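Local coordinates for protein fructose-bisphosphate aldolase (Thermus caldophilus, PDB 2FJK) that is a class II aldolase of the TIM-barrel type, a tetramer in the crystal, with 1,3-dihydroxyacetonephosphate bound in its pocket, at residues E86-A91 and T97-D102; R113-V118 and E163-D168. One frame throughout, in Å; residues are numbered along the deposited sequence.

Interaction 1: E86-A91 and T97-D102; sequences ESVLKA and TSVMID
Val88 of the helix and Val99 of the strand carry this contact, and Ala91 completes it one helical turn further on. The closest touch is between methyl groups, Val88 CG1 to Val99 CG2 at 3.6 Å, where the two side chains cross at about a right angle. CG1 of Val88 stands anti to its backbone N (chi1 166°), which carries this methyl to the strand valine, whose CB and both methyls lie within 4.0 Å of it. The other branch, Val88 CG2, reaches further along the strand and comes to 4.2 Å from the carbonyl oxygen Met100 O. Val99 in turn divides its branches: while CG2 meets Val88, CG1 touches Ala91 CB at 3.9 Å. Ile101 adds a looser contact through its CB. No hydrogen bond passes between the segments, and the contacts between their side chains are all apolar.

The axes of the helix and strand segments run almost antiparallel, at 169°, and approach to 8.6 Å. Helix 108-124 covers the same patch. Leu89, whose CB points away from the strand, packs on Ala121 of the second subunit, so the helix lies between its own strand and a neighbouring chain. Met100, a selenomethionine, points away from the helix, with its side chain about 6 Å from the bound 1,3-dihydroxyacetonephosphate. A helix folded back antiparallel on the strand that follows it, apolar toward that strand, is the alpha-beta half of the beta-alpha-beta unit that builds a TIM barrel.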
# COMPACT_ATOMS: atom_id res chain seq x y z
N GLU A 86 -23.75 -0.07 8.87
CA GLU A 86 -22.55 0.71 9.15
C GLU A 86 -21.33 -0.19 9.31
O GLU A 86 -20.20 0.22 9.04
CB GLU A 86 -22.74 1.54 10.42
CG GLU A 86 -24.08 2.25 10.51
CD GLU A 86 -25.15 1.41 11.21
OE1 GLU A 86 -24.98 1.15 12.43
OE2 GLU A 86 -26.14 1.02 10.56
N SER A 87 -21.55 -1.42 9.77
CA SER A 87 -20.48 -2.38 9.96
C SER A 87 -19.99 -2.82 8.59
O SER A 87 -18.79 -2.97 8.36
CB SER A 87 -20.98 -3.60 10.74
OG SER A 87 -19.95 -4.57 10.89
N VAL A 88 -20.94 -3.03 7.68
CA VAL A 88 -20.60 -3.43 6.33
C VAL A 88 -19.87 -2.29 5.62
O VAL A 88 -18.94 -2.52 4.85
CB VAL A 88 -21.86 -3.83 5.54
CG1 VAL A 88 -21.57 -3.93 4.05
CG2 VAL A 88 -22.38 -5.14 6.07
N LEU A 89 -20.29 -1.06 5.91
CA LEU A 89 -19.66 0.11 5.30
C LEU A 89 -18.21 0.23 5.74
O LEU A 89 -17.35 0.63 4.95
CB LEU A 89 -20.42 1.39 5.66
CG LEU A 89 -21.80 1.63 5.04
CD1 LEU A 89 -22.30 3.01 5.47
CD2 LEU A 89 -21.72 1.56 3.50
N LYS A 90 -17.94 -0.11 7.00
CA LYS A 90 -16.57 -0.06 7.50
C LYS A 90 -15.75 -1.14 6.79
O LYS A 90 -14.58 -0.94 6.49
CB LYS A 90 -16.53 -0.30 9.03
CG LYS A 90 -17.09 0.86 9.84
CD LYS A 90 -17.13 0.56 11.34
CE LYS A 90 -17.62 1.78 12.13
NZ LYS A 90 -17.75 1.54 13.60
N ALA A 91 -16.36 -2.28 6.53
CA ALA A 91 -15.69 -3.37 5.85
C ALA A 91 -15.36 -2.98 4.39
O ALA A 91 -14.28 -3.30 3.89
CB ALA A 91 -16.56 -4.62 5.88
N THR A 97 -13.40 -7.87 0.21
CA THR A 97 -13.91 -8.25 -1.10
C THR A 97 -15.26 -8.96 -1.04
O THR A 97 -15.84 -9.30 -2.07
CB THR A 97 -12.89 -9.13 -1.82
OG1 THR A 97 -12.67 -10.32 -1.05
CG2 THR A 97 -11.58 -8.38 -1.97
N SER A 98 -15.74 -9.17 0.18
CA SER A 98 -17.03 -9.81 0.41
C SER A 98 -17.51 -9.48 1.82
O SER A 98 -16.75 -9.60 2.79
CB SER A 98 -16.90 -11.32 0.26
OG SER A 98 -15.76 -11.68 -0.52
N VAL A 99 -18.76 -9.06 1.92
CA VAL A 99 -19.32 -8.72 3.21
C VAL A 99 -20.52 -9.58 3.53
O VAL A 99 -21.09 -10.24 2.65
CB VAL A 99 -19.77 -7.26 3.28
CG1 VAL A 99 -18.58 -6.34 3.05
CG2 VAL A 99 -20.87 -7.01 2.25
N MSE A 100 -20.90 -9.56 4.79
CA MSE A 100 -22.02 -10.36 5.25
C MSE A 100 -22.77 -9.64 6.34
O MSE A 100 -22.17 -9.13 7.30
CB MSE A 100 -21.51 -11.69 5.78
CG MSE A 100 -22.60 -12.61 6.23
SE MSE A 100 -21.82 -14.06 7.17
CE MSE A 100 -20.31 -14.42 6.02
N ILE A 101 -24.08 -9.58 6.19
CA ILE A 101 -24.92 -8.95 7.17
C ILE A 101 -25.73 -10.08 7.79
O ILE A 101 -26.27 -10.93 7.08
CB ILE A 101 -25.86 -7.91 6.51
CG1 ILE A 101 -26.81 -7.32 7.54
CG2 ILE A 101 -26.64 -8.57 5.37
CD1 ILE A 101 -26.11 -6.49 8.60
N ASP A 102 -25.79 -10.11 9.11
CA ASP A 102 -26.55 -11.15 9.78
C ASP A 102 -27.82 -10.60 10.42
O ASP A 102 -27.78 -9.95 11.46
CB ASP A 102 -25.69 -11.84 10.84
CG ASP A 102 -26.47 -12.89 11.63
OD1 ASP A 102 -27.39 -13.51 11.06
OD2 ASP A 102 -26.14 -13.10 12.82

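Interaction 2: R113-V118 and E163-D168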
# COMPACT_ATOMS: atom_id res chain seq x y z
N ARG A 113 -35.02 -6.82 3.77
CA ARG A 113 -34.81 -5.38 3.68
C ARG A 113 -33.37 -5.00 3.97
O ARG A 113 -32.71 -4.35 3.16
CB ARG A 113 -35.72 -4.65 4.66
CG ARG A 113 -35.54 -3.15 4.70
CD ARG A 113 -36.11 -2.60 5.99
NE ARG A 113 -37.43 -3.15 6.25
CZ ARG A 113 -37.96 -3.30 7.46
NH1 ARG A 113 -37.27 -2.94 8.53
NH2 ARG A 113 -39.17 -3.83 7.59
N GLU A 114 -32.88 -5.39 5.14
CA GLU A 114 -31.51 -5.09 5.55
C GLU A 114 -30.49 -5.68 4.57
O GLU A 114 -29.62 -4.98 4.08
CB GLU A 114 -31.26 -5.65 6.95
CG GLU A 114 -32.00 -4.92 8.07
CD GLU A 114 -31.34 -3.60 8.43
OE1 GLU A 114 -30.09 -3.57 8.52
OE2 GLU A 114 -32.05 -2.60 8.63
N THR A 115 -30.62 -6.97 4.28
CA THR A 115 -29.72 -7.66 3.36
C THR A 115 -29.64 -6.98 2.00
O THR A 115 -28.55 -6.72 1.49
CB THR A 115 -30.16 -9.14 3.16
OG1 THR A 115 -30.07 -9.82 4.42
CG2 THR A 115 -29.27 -9.85 2.15
N LYS A 116 -30.81 -6.68 1.44
CA LYS A 116 -30.91 -6.04 0.13
C LYS A 116 -30.17 -4.70 0.12
O LYS A 116 -29.52 -4.35 -0.86
CB LYS A 116 -32.37 -5.81 -0.23
CG LYS A 116 -32.60 -5.40 -1.68
CD LYS A 116 -34.07 -5.03 -1.89
CE LYS A 116 -34.32 -4.50 -3.29
NZ LYS A 116 -35.61 -3.74 -3.34
N ARG A 117 -30.28 -3.95 1.21
CA ARG A 117 -29.61 -2.67 1.32
C ARG A 117 -28.10 -2.87 1.27
O ARG A 117 -27.36 -2.03 0.75
CB ARG A 117 -29.99 -2.00 2.64
CG ARG A 117 -29.44 -0.60 2.80
CD ARG A 117 -29.66 -0.09 4.22
NE ARG A 117 -29.45 1.35 4.30
CZ ARG A 117 -29.35 2.02 5.45
NH1 ARG A 117 -29.44 1.37 6.60
NH2 ARG A 117 -29.15 3.33 5.44
N VAL A 118 -27.64 -3.99 1.82
CA VAL A 118 -26.23 -4.32 1.85
C VAL A 118 -25.74 -4.73 0.48
O VAL A 118 -24.63 -4.40 0.09
CB VAL A 118 -25.95 -5.47 2.87
CG1 VAL A 118 -24.55 -6.05 2.64
CG2 VAL A 118 -26.07 -4.94 4.30
N GLU A 163 -33.64 -14.40 -4.10
CA GLU A 163 -34.11 -13.65 -5.26
C GLU A 163 -34.46 -12.20 -4.90
O GLU A 163 -34.10 -11.28 -5.64
CB GLU A 163 -35.32 -14.36 -5.89
CG GLU A 163 -34.93 -15.61 -6.67
CD GLU A 163 -36.13 -16.41 -7.18
OE1 GLU A 163 -35.92 -17.36 -7.96
OE2 GLU A 163 -37.27 -16.10 -6.79
N ARG A 164 -35.14 -11.99 -3.78
CA ARG A 164 -35.52 -10.63 -3.37
C ARG A 164 -34.29 -9.80 -2.99
O ARG A 164 -34.30 -8.58 -3.12
CB ARG A 164 -36.51 -10.69 -2.20
CG ARG A 164 -37.63 -11.70 -2.38
CD ARG A 164 -38.88 -11.27 -1.63
NE ARG A 164 -38.86 -9.84 -1.30
CZ ARG A 164 -39.51 -9.31 -0.28
NH1 ARG A 164 -40.23 -10.08 0.52
NH2 ARG A 164 -39.44 -8.00 -0.06
N THR A 165 -33.25 -10.46 -2.50
CA THR A 165 -32.01 -9.78 -2.16
C THR A 165 -31.07 -10.14 -3.30
O THR A 165 -31.30 -11.12 -4.00
CB THR A 165 -31.39 -10.29 -0.84
OG1 THR A 165 -30.91 -11.63 -1.01
CG2 THR A 165 -32.42 -10.27 0.28
N GLY A 166 -30.01 -9.37 -3.51
CA GLY A 166 -29.09 -9.72 -4.58
C GLY A 166 -27.91 -10.52 -4.05
O GLY A 166 -26.88 -10.61 -4.71
N ALA A 167 -28.07 -11.11 -2.87
CA ALA A 167 -26.98 -11.87 -2.27
C ALA A 167 -26.34 -12.88 -3.23
O ALA A 167 -26.99 -13.41 -4.13
CB ALA A 167 -27.46 -12.58 -1.00
N ASP A 168 -25.06 -13.14 -3.02
CA ASP A 168 -24.28 -14.04 -3.85
C ASP A 168 -24.05 -15.44 -3.27
O ASP A 168 -23.83 -16.38 -4.03
CB ASP A 168 -22.91 -13.41 -4.14
CG ASP A 168 -23.02 -12.00 -4.67
OD1 ASP A 168 -23.44 -11.84 -5.83
OD2 ASP A 168 -22.69 -11.05 -3.92
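Helix 108-124 runs past the point where helix 155-164 ends, and the backbones come closest at Lys116 and Thr165, whose CA atoms are 4.5 Å apart. Both helices belong to the outer layer of the TIM barrel, and the contact joins the middle of one to the C-terminal end of the other. Thr165 is the first residue to leave helical backbone angles, and it turns its methyl to the neighbouring helix. There Thr165 CG2 meets Thr115 CG2 at 3.7 Å, the two side chains crossing obliquely. CG2 of Thr115 lies anti to the backbone N, and this places the methyl against both CB and CG2 of Thr165, while its hydroxyl bonds back to Asn111 O in its own helix. The hydroxyl of Thr165 likewise turns to its own helix, to Phe161 O, so the two threonines meet mainly through their carbon branches. Thr115 also packs on Ile101 and Ala131 of the barrel strands and on Phe161, which places this part of the contact in the buried layer between helices and barrel.

Toward solvent, Lys116 covers the end of helix 155-164. Its extended chain passes alongside Arg164 O, with CD at 3.8 Å and CG and CE little further, and its amino end leads away from the other segment. Lys116 NZ stays 6.6 Å from Arg164 NH2, a like charge; the guanidinium instead forms a salt bridge to Glu109 through NH1. Within the turn that follows the helix, a weak hydrogen bond of 3.4 Å runs from Ala167 N to Thr165 OG1, nearly straight at 161°.

Overall arrangement
Interactions 1 and 2 are neighbours on one side of the barrel, their centres 13 Å apart. Helix 108-124 of interaction 2, which follows strand 98-101 in the chain, packs against both segments of interaction 1. Val118 makes the join: its CG2 lies 3.7 Å from Ile101 CB, and its CG1 lies 3.8 Å from Val99 CG2 and 3.9 Å from Val88 CG1. Thr115 adds a further touch, with OG1 3.8 Å from Ile101 CG2. Interaction 1 is the one nearer the ligand: Met100 on its strand lies beside the pocket residues Asp80, His81 and His208. Interaction 2 continues outward from this strand, through helix 108-124, to the end of helix 155-164.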